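Putative membrane protein (Corynebacterium diphtheriae NCTC 13129, PDB 3C8I) is of unknown function, a putative membrane protein represented here by the C-terminal part of its chain, which falls in the DUF3239 family. Local coordinates at residues L49-I54 and Q130-K135; T55-I60 and T69-V74. One frame throughout, in Å; residues are numbered along the deposited sequence.

How the contacts relate
Two ways of laying side chains on one antiparallel sheet can be compared here. Contact 1 is a buried helix-on-strand packing, in which helix 128-132 rests on strand 47-54. Contact 2 is only partly buried and brings the loop that follows that strand against residues 69-71, on strand 70-80 and just before it. Their centres lie about 17 Å apart, and along the chain contact 2 is nested within the loop that contact 1 closes. The chemistry differs accordingly: contact 1 sets a valine among leucine, threonine and arginine atoms, the arginine head turning to acidic partners outside the two segments, whereas contact 2 is a meeting of isoleucine ends with one threonine methyl.

Contact 1: residues L49-I54 and Q130-K135; sequences LATRNI and QVRETK
Val131 sets its two methyl groups on Leu49 and Thr51, a compact case of helix-on-sheet packing: the short helix 128-132 lies against strand 47-54 of the six-stranded antiparallel sheet. Leu49 and Thr51, two residues apart, both turn toward the helix. The backbones come nearest at Leu49 and Val131, whose CA atoms are 6.9 Å apart.

The apolar packing divides between the valine branches. Val131 CG2 meets Leu49 CB at 3.8 Å, the two side chains crossing at about a right angle, and Leu49 CD1 adds a looser touch on the same methyl. Val131 CG1 lies anti to its backbone N (chi1 -179°), which carries it to the strand, against Leu49 O at 3.7 Å and the side chain of Thr51. That threonine reaches toward the valine tip to tip, with its CG2 3.8 Å from Val131 CG1. On its helix-facing side, Thr51 OG1 meets carbon, the same valine methyl and the CG of Arg132, so the hydroxyl makes van der Waals contact here.

Charge gathers at the margin. Arg132 crosses Thr51 with its aliphatic stem, while its guanidinium group forms salt bridges with Glu23 through NH1 and with Asp129 through NH2. These carboxylates would help to fix the rotation of the arginine head and probably offset the like charge of Arg27 of a neighbouring subunit, which comes near the same NH2. Leu139 of strand 138-140 pairs with Leu49 through the backbone and also packs on Val131.

Past Val131 the backbone closes on itself, Val131 O accepting from Thr134 N at 3.1 Å. The Thr134 hydroxyl, also hydrogen-bonded to Leu138 N, gives the same oxygen a second bond: Thr134 OG1 lies 2.7 Å from Val131 O, in the carbonyl plane, with a C=O...O angle of 156°.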
ATOM      1  N   LEU B  49      20.265   0.206  -3.345  1.00 29.74           N
ATOM      2  CA  LEU B  49      19.825   1.296  -2.492  1.00 29.96           C
ATOM      3  C   LEU B  49      18.307   1.303  -2.486  1.00 30.10           C
ATOM      4  O   LEU B  49      17.676   1.257  -3.548  1.00 30.11           O
ATOM      5  CB  LEU B  49      20.347   2.631  -3.033  1.00 30.44           C
ATOM      6  CG  LEU B  49      21.865   2.670  -3.242  1.00 30.10           C
ATOM      7  CD1 LEU B  49      22.267   3.892  -4.056  1.00 32.06           C
ATOM      8  CD2 LEU B  49      22.611   2.572  -1.867  1.00 29.01           C
ATOM      9  N   ALA B  50      17.720   1.349  -1.294  1.00 29.46           N
ATOM     10  CA  ALA B  50      16.266   1.374  -1.146  1.00 29.76           C
ATOM     11  C   ALA B  50      15.904   2.601  -0.337  1.00 30.13           C
ATOM     12  O   ALA B  50      16.470   2.821   0.720  1.00 32.23           O
ATOM     13  CB  ALA B  50      15.768   0.071  -0.431  1.00 28.08           C
ATOM     14  N   THR B  51      14.946   3.390  -0.791  1.00 29.98           N
ATOM     15  CA  THR B  51      14.529   4.544  -0.032  1.00 29.65           C
ATOM     16  C   THR B  51      13.123   4.430   0.522  1.00 29.47           C
ATOM     17  O   THR B  51      12.284   3.670   0.022  1.00 28.23           O
ATOM     18  CB  THR B  51      14.650   5.871  -0.854  1.00 29.80           C
ATOM     19  OG1 THR B  51      13.843   5.782  -2.028  1.00 32.74           O
ATOM     20  CG2 THR B  51      16.130   6.217  -1.177  1.00 31.10           C
ATOM     21  N   ARG B  52      12.863   5.202   1.568  1.00 29.27           N
ATOM     22  CA  ARG B  52      11.571   5.213   2.214  1.00 29.63           C
ATOM     23  C   ARG B  52      11.311   6.546   2.883  1.00 29.32           C
ATOM     24  O   ARG B  52      12.157   7.064   3.603  1.00 27.76           O
ATOM     25  CB  ARG B  52      11.511   4.123   3.282  1.00 29.58           C
ATOM     26  CG  ARG B  52      10.197   4.025   3.994  1.00 29.50           C
ATOM     27  CD  ARG B  52      10.187   2.874   5.011  1.00 29.10           C
ATOM     28  NE  ARG B  52       8.893   2.762   5.683  1.00 29.47           N
ATOM     29  CZ  ARG B  52       8.423   1.668   6.274  1.00 27.27           C
ATOM     30  NH1 ARG B  52       9.163   0.569   6.327  1.00 27.57           N
ATOM     31  NH2 ARG B  52       7.210   1.678   6.846  1.00 27.02           N
ATOM     32  N   ASN B  53      10.113   7.055   2.663  1.00 30.26           N
ATOM     33  CA  ASN B  53       9.649   8.267   3.309  1.00 31.30           C
ATOM     34  C   ASN B  53       9.114   7.933   4.690  1.00 31.08           C
ATOM     35  O   ASN B  53       8.252   7.058   4.842  1.00 31.40           O
ATOM     36  CB  ASN B  53       8.611   8.950   2.442  1.00 32.96           C
ATOM     37  CG  ASN B  53       9.243   9.779   1.336  1.00 37.81           C
ATOM     38  OD1 ASN B  53       9.258  11.015   1.406  1.00 46.23           O
ATOM     39  ND2 ASN B  53       9.778   9.116   0.315  1.00 42.82           N
ATOM     40  N   ILE B  54       9.668   8.586   5.701  1.00 30.05           N
ATOM     41  CA  ILE B  54       9.362   8.289   7.101  1.00 31.14           C
ATOM     42  C   ILE B  54       8.985   9.557   7.859  1.00 31.17           C
ATOM     43  O   ILE B  54       9.631  10.601   7.712  1.00 30.70           O
ATOM     44  CB  ILE B  54      10.568   7.576   7.791  1.00 31.20           C
ATOM     45  CG1 ILE B  54      10.772   6.179   7.172  1.00 32.55           C
ATOM     46  CG2 ILE B  54      10.359   7.446   9.319  1.00 30.51           C
ATOM     47  CD1 ILE B  54      12.056   5.452   7.720  1.00 33.02           C
ATOM     48  N   GLN B 130      18.337   9.475  -8.464  1.00 41.82           N
ATOM     49  CA  GLN B 130      18.381   8.252  -9.273  1.00 42.34           C
ATOM     50  C   GLN B 130      17.500   7.144  -8.668  1.00 42.08           C
ATOM     51  O   GLN B 130      16.698   6.524  -9.381  1.00 41.23           O
ATOM     52  CB  GLN B 130      19.812   7.741  -9.430  1.00 42.23           C
ATOM     53  CG  GLN B 130      20.724   8.601 -10.302  1.00 43.89           C
ATOM     54  CD  GLN B 130      22.156   8.064 -10.307  1.00 44.90           C
ATOM     55  OE1 GLN B 130      22.386   6.864 -10.534  1.00 48.58           O
ATOM     56  NE2 GLN B 130      23.118   8.939 -10.034  1.00 47.79           N
ATOM     57  N   VAL B 131      17.625   6.910  -7.354  1.00 41.77           N
ATOM     58  CA  VAL B 131      16.811   5.860  -6.694  1.00 42.25           C
ATOM     59  C   VAL B 131      15.339   6.166  -6.814  1.00 42.69           C
ATOM     60  O   VAL B 131      14.530   5.292  -7.145  1.00 42.45           O
ATOM     61  CB  VAL B 131      17.131   5.662  -5.189  1.00 41.44           C
ATOM     62  CG1 VAL B 131      16.252   4.526  -4.622  1.00 40.70           C
ATOM     63  CG2 VAL B 131      18.585   5.366  -4.997  1.00 39.48           C
ATOM     64  N   ARG B 132      14.974   7.419  -6.569  1.00 43.94           N
ATOM     65  CA  ARG B 132      13.561   7.784  -6.674  1.00 44.90           C
ATOM     66  C   ARG B 132      13.052   7.766  -8.126  1.00 44.82           C
ATOM     67  O   ARG B 132      11.848   7.796  -8.324  1.00 44.68           O
ATOM     68  CB  ARG B 132      13.281   9.138  -6.003  1.00 45.67           C
ATOM     69  CG  ARG B 132      13.478   9.089  -4.480  1.00 47.77           C
ATOM     70  CD  ARG B 132      12.839  10.271  -3.761  1.00 47.51           C
ATOM     71  NE  ARG B 132      13.502  11.540  -4.039  1.00 49.30           N
ATOM     72  CZ  ARG B 132      13.388  12.641  -3.293  1.00 49.44           C
ATOM     73  NH1 ARG B 132      12.629  12.657  -2.207  1.00 49.38           N
ATOM     74  NH2 ARG B 132      14.044  13.744  -3.639  1.00 49.82           N
ATOM     75  N   GLU B 133      13.945   7.699  -9.126  1.00 45.08           N
ATOM     76  CA  GLU B 133      13.507   7.558 -10.543  1.00 44.53           C
ATOM     77  C   GLU B 133      13.149   6.112 -10.917  1.00 43.91           C
ATOM     78  O   GLU B 133      12.600   5.876 -11.991  1.00 43.82           O
ATOM     79  CB  GLU B 133      14.556   8.051 -11.556  1.00 45.87           C
ATOM     80  CG  GLU B 133      15.056   9.518 -11.469  1.00 48.45           C
ATOM     81  CD  GLU B 133      13.962  10.597 -11.533  1.00 51.98           C
ATOM     82  OE1 GLU B 133      12.766  10.248 -11.662  1.00 55.12           O
ATOM     83  OE2 GLU B 133      14.310  11.809 -11.446  1.00 52.05           O
ATOM     84  N   THR B 134      13.477   5.145 -10.054  1.00 42.37           N
ATOM     85  CA  THR B 134      13.164   3.733 -10.311  1.00 41.07           C
ATOM     86  C   THR B 134      11.708   3.485  -9.938  1.00 40.11           C
ATOM     87  O   THR B 134      11.135   4.268  -9.190  1.00 39.89           O
ATOM     88  CB  THR B 134      14.088   2.806  -9.485  1.00 40.63           C
ATOM     89  OG1 THR B 134      13.712   2.854  -8.098  1.00 38.91           O
ATOM     90  CG2 THR B 134      15.552   3.220  -9.655  1.00 39.65           C
ATOM     91  N   LYS B 135      11.103   2.391 -10.400  1.00 40.16           N
ATOM     92  CA  LYS B 135       9.676   2.188 -10.112  1.00 39.15           C
ATOM     93  C   LYS B 135       9.311   1.742  -8.698  1.00 38.22           C
ATOM     94  O   LYS B 135       8.187   1.964  -8.274  1.00 38.06           O
ATOM     95  CB  LYS B 135       9.016   1.294 -11.171  1.00 40.82           C
ATOM     96  CG  LYS B 135       9.384  -0.155 -11.149  1.00 42.41           C
ATOM     97  CD  LYS B 135       8.887  -0.873 -12.413  1.00 41.03           C
ATOM     98  CE  LYS B 135       7.374  -1.088 -12.439  1.00 39.49           C
ATOM     99  NZ  LYS B 135       7.073  -2.418 -13.027  1.00 36.13           N
TER

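Contact 2: residues T55-I60 and T69-V74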
ATOM      1  N   THR B  55       7.924   9.485   8.653  1.00 31.80           N
ATOM      2  CA  THR B  55       7.480  10.677   9.380  1.00 32.31           C
ATOM      3  C   THR B  55       8.218  10.836  10.712  1.00 32.67           C
ATOM      4  O   THR B  55       8.648  11.937  11.046  1.00 32.81           O
ATOM      5  CB  THR B  55       5.951  10.652   9.564  1.00 32.93           C
ATOM      6  OG1 THR B  55       5.333  10.706   8.260  1.00 34.93           O
ATOM      7  CG2 THR B  55       5.498  11.813  10.405  1.00 32.95           C
ATOM      8  N   ALA B  56       8.396   9.744  11.453  1.00 32.36           N
ATOM      9  CA  ALA B  56       8.952   9.812  12.807  1.00 32.41           C
ATOM     10  C   ALA B  56       9.870   8.637  13.134  1.00 32.42           C
ATOM     11  O   ALA B  56       9.532   7.484  12.875  1.00 31.13           O
ATOM     12  CB  ALA B  56       7.831   9.875  13.833  1.00 32.39           C
ATOM     13  N   ILE B  57      11.022   8.942  13.727  1.00 31.90           N
ATOM     14  CA  ILE B  57      11.889   7.912  14.297  1.00 32.69           C
ATOM     15  C   ILE B  57      12.288   8.395  15.695  1.00 33.13           C
ATOM     16  O   ILE B  57      12.888   9.462  15.813  1.00 31.85           O
ATOM     17  CB  ILE B  57      13.184   7.711  13.477  1.00 32.07           C
ATOM     18  CG1 ILE B  57      12.876   7.396  11.998  1.00 32.65           C
ATOM     19  CG2 ILE B  57      14.027   6.619  14.120  1.00 31.66           C
ATOM     20  CD1 ILE B  57      14.098   7.296  11.113  1.00 31.76           C
ATOM     21  N   PRO B  58      11.932   7.632  16.749  1.00 34.59           N
ATOM     22  CA  PRO B  58      12.340   7.978  18.101  1.00 35.64           C
ATOM     23  C   PRO B  58      13.830   8.289  18.187  1.00 36.41           C
ATOM     24  O   PRO B  58      14.637   7.536  17.649  1.00 37.16           O
ATOM     25  CB  PRO B  58      11.999   6.718  18.897  1.00 35.35           C
ATOM     26  CG  PRO B  58      10.856   6.143  18.197  1.00 35.64           C
ATOM     27  CD  PRO B  58      11.106   6.412  16.742  1.00 35.61           C
ATOM     28  N   GLY B  59      14.180   9.383  18.854  1.00 37.34           N
ATOM     29  CA  GLY B  59      15.573   9.810  18.946  1.00 38.41           C
ATOM     30  C   GLY B  59      15.987  10.784  17.856  1.00 39.10           C
ATOM     31  O   GLY B  59      16.902  11.560  18.049  1.00 39.93           O
ATOM     32  N   ILE B  60      15.323  10.754  16.703  1.00 40.04           N
ATOM     33  CA  ILE B  60      15.685  11.627  15.585  1.00 40.85           C
ATOM     34  C   ILE B  60      14.779  12.854  15.544  1.00 41.82           C
ATOM     35  O   ILE B  60      13.734  12.878  14.895  1.00 41.55           O
ATOM     36  CB  ILE B  60      15.642  10.880  14.224  1.00 40.64           C
ATOM     37  CG1 ILE B  60      16.328   9.510  14.309  1.00 40.67           C
ATOM     38  CG2 ILE B  60      16.270  11.705  13.140  1.00 40.25           C
ATOM     39  CD1 ILE B  60      17.729   9.518  14.829  1.00 40.40           C
ATOM     40  N   THR B  69      22.606  11.508   9.096  1.00 30.49           N
ATOM     41  CA  THR B  69      22.432  10.789  10.362  1.00 30.54           C
ATOM     42  C   THR B  69      22.267   9.307  10.115  1.00 30.03           C
ATOM     43  O   THR B  69      21.423   8.894   9.316  1.00 29.29           O
ATOM     44  CB  THR B  69      21.196  11.280  11.165  1.00 30.42           C
ATOM     45  OG1 THR B  69      21.412  12.622  11.620  1.00 30.36           O
ATOM     46  CG2 THR B  69      20.944  10.378  12.362  1.00 30.63           C
ATOM     47  N   ARG B  70      23.044   8.500  10.828  1.00 30.09           N
ATOM     48  CA  ARG B  70      22.966   7.054  10.706  1.00 31.00           C
ATOM     49  C   ARG B  70      21.752   6.451  11.448  1.00 30.98           C
ATOM     50  O   ARG B  70      21.440   6.840  12.579  1.00 31.60           O
ATOM     51  CB  ARG B  70      24.216   6.410  11.256  1.00 31.12           C
ATOM     52  CG  ARG B  70      25.501   6.776  10.558  1.00 32.97           C
ATOM     53  CD  ARG B  70      26.651   6.048  11.288  1.00 34.24           C
ATOM     54  NE  ARG B  70      27.857   5.920  10.456  1.00 38.52           N
ATOM     55  CZ  ARG B  70      28.853   5.051  10.681  1.00 38.29           C
ATOM     56  NH1 ARG B  70      28.816   4.198  11.713  1.00 40.21           N
ATOM     57  NH2 ARG B  70      29.892   5.024   9.853  1.00 39.63           N
ATOM     58  N   ILE B  71      21.095   5.506  10.786  1.00 30.52           N
ATOM     59  CA  ILE B  71      19.887   4.836  11.271  1.00 30.68           C
ATOM     60  C   ILE B  71      20.064   3.332  11.050  1.00 30.16           C
ATOM     61  O   ILE B  71      19.874   2.849   9.952  1.00 30.45           O
ATOM     62  CB  ILE B  71      18.597   5.262  10.496  1.00 30.75           C
ATOM     63  CG1 ILE B  71      18.358   6.777  10.523  1.00 32.07           C
ATOM     64  CG2 ILE B  71      17.356   4.517  11.052  1.00 30.16           C
ATOM     65  CD1 ILE B  71      18.156   7.355  11.909  1.00 33.76           C
ATOM     66  N   PRO B  72      20.410   2.581  12.098  1.00 30.14           N
ATOM     67  CA  PRO B  72      20.435   1.130  11.954  1.00 29.96           C
ATOM     68  C   PRO B  72      19.032   0.590  11.631  1.00 28.84           C
ATOM     69  O   PRO B  72      18.061   1.004  12.253  1.00 28.60           O
ATOM     70  CB  PRO B  72      20.899   0.648  13.328  1.00 29.61           C
ATOM     71  CG  PRO B  72      21.440   1.826  13.985  1.00 31.74           C
ATOM     72  CD  PRO B  72      20.780   3.010  13.446  1.00 30.84           C
ATOM     73  N   ALA B  73      18.937  -0.344  10.689  1.00 28.90           N
ATOM     74  CA  ALA B  73      17.668  -0.763  10.125  1.00 29.74           C
ATOM     75  C   ALA B  73      17.663  -2.270   9.884  1.00 30.59           C
ATOM     76  O   ALA B  73      18.708  -2.946  10.027  1.00 29.54           O
ATOM     77  CB  ALA B  73      17.387   0.010   8.797  1.00 28.33           C
ATOM     78  N   VAL B  74      16.491  -2.801   9.578  1.00 31.11           N
ATOM     79  CA  VAL B  74      16.373  -4.143   9.028  1.00 33.04           C
ATOM     80  C   VAL B  74      15.444  -4.129   7.818  1.00 33.11           C
ATOM     81  O   VAL B  74      14.556  -3.268   7.711  1.00 32.88           O
ATOM     82  CB  VAL B  74      15.901  -5.230  10.061  1.00 33.97           C
ATOM     83  CG1 VAL B  74      16.786  -5.222  11.321  1.00 36.29           C
ATOM     84  CG2 VAL B  74      14.406  -5.105  10.390  1.00 36.24           C
TER
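The terminal methyl of Ile71 is met by two isoleucines of the facing loop, Ile57 and Ile60, and these meetings make up most of the apolar packing. Ile60 comes closer, reaching toward it tip to tip, its CD1 lying 3.7 Å from Ile71 CD1, and its CG1 touches the same methyl. Ile57 likewise extends its own CD1 to 4.1 Å from Ile71 CD1. The two loop side chains are shaped differently: Ile57 is extended beyond CG1 (chi2 175°). In Ile60, CG1 is placed against Ile71 by chi1 (-46°, anti to the carbonyl carbon), and chi2 (-54°) turns CD1 to reach both Ile71 CD1 and Thr69 CG2.

Both isoleucines flank a type II beta turn, with Pro58 and Gly59 at its corners, and both point toward residues 69-74. Its bond, from Ile60 N to Ile57 O, measures 2.9 Å. The turn belongs to the connection between strands 47-54 and 70-80, and it packs on residues 69-71, beside strand 16-24, whose Ile21 also touches Ile60. Pro95 of strand 88-95 packs on both Ile57 and Ile71.

Thr69 plays a mixed part. Its CG2 branch faces Ile60, standing 4.1 Å from Ile60 CD1, while its hydroxyl OG1 hydrogen-bonds to Thr64 O within the same connection.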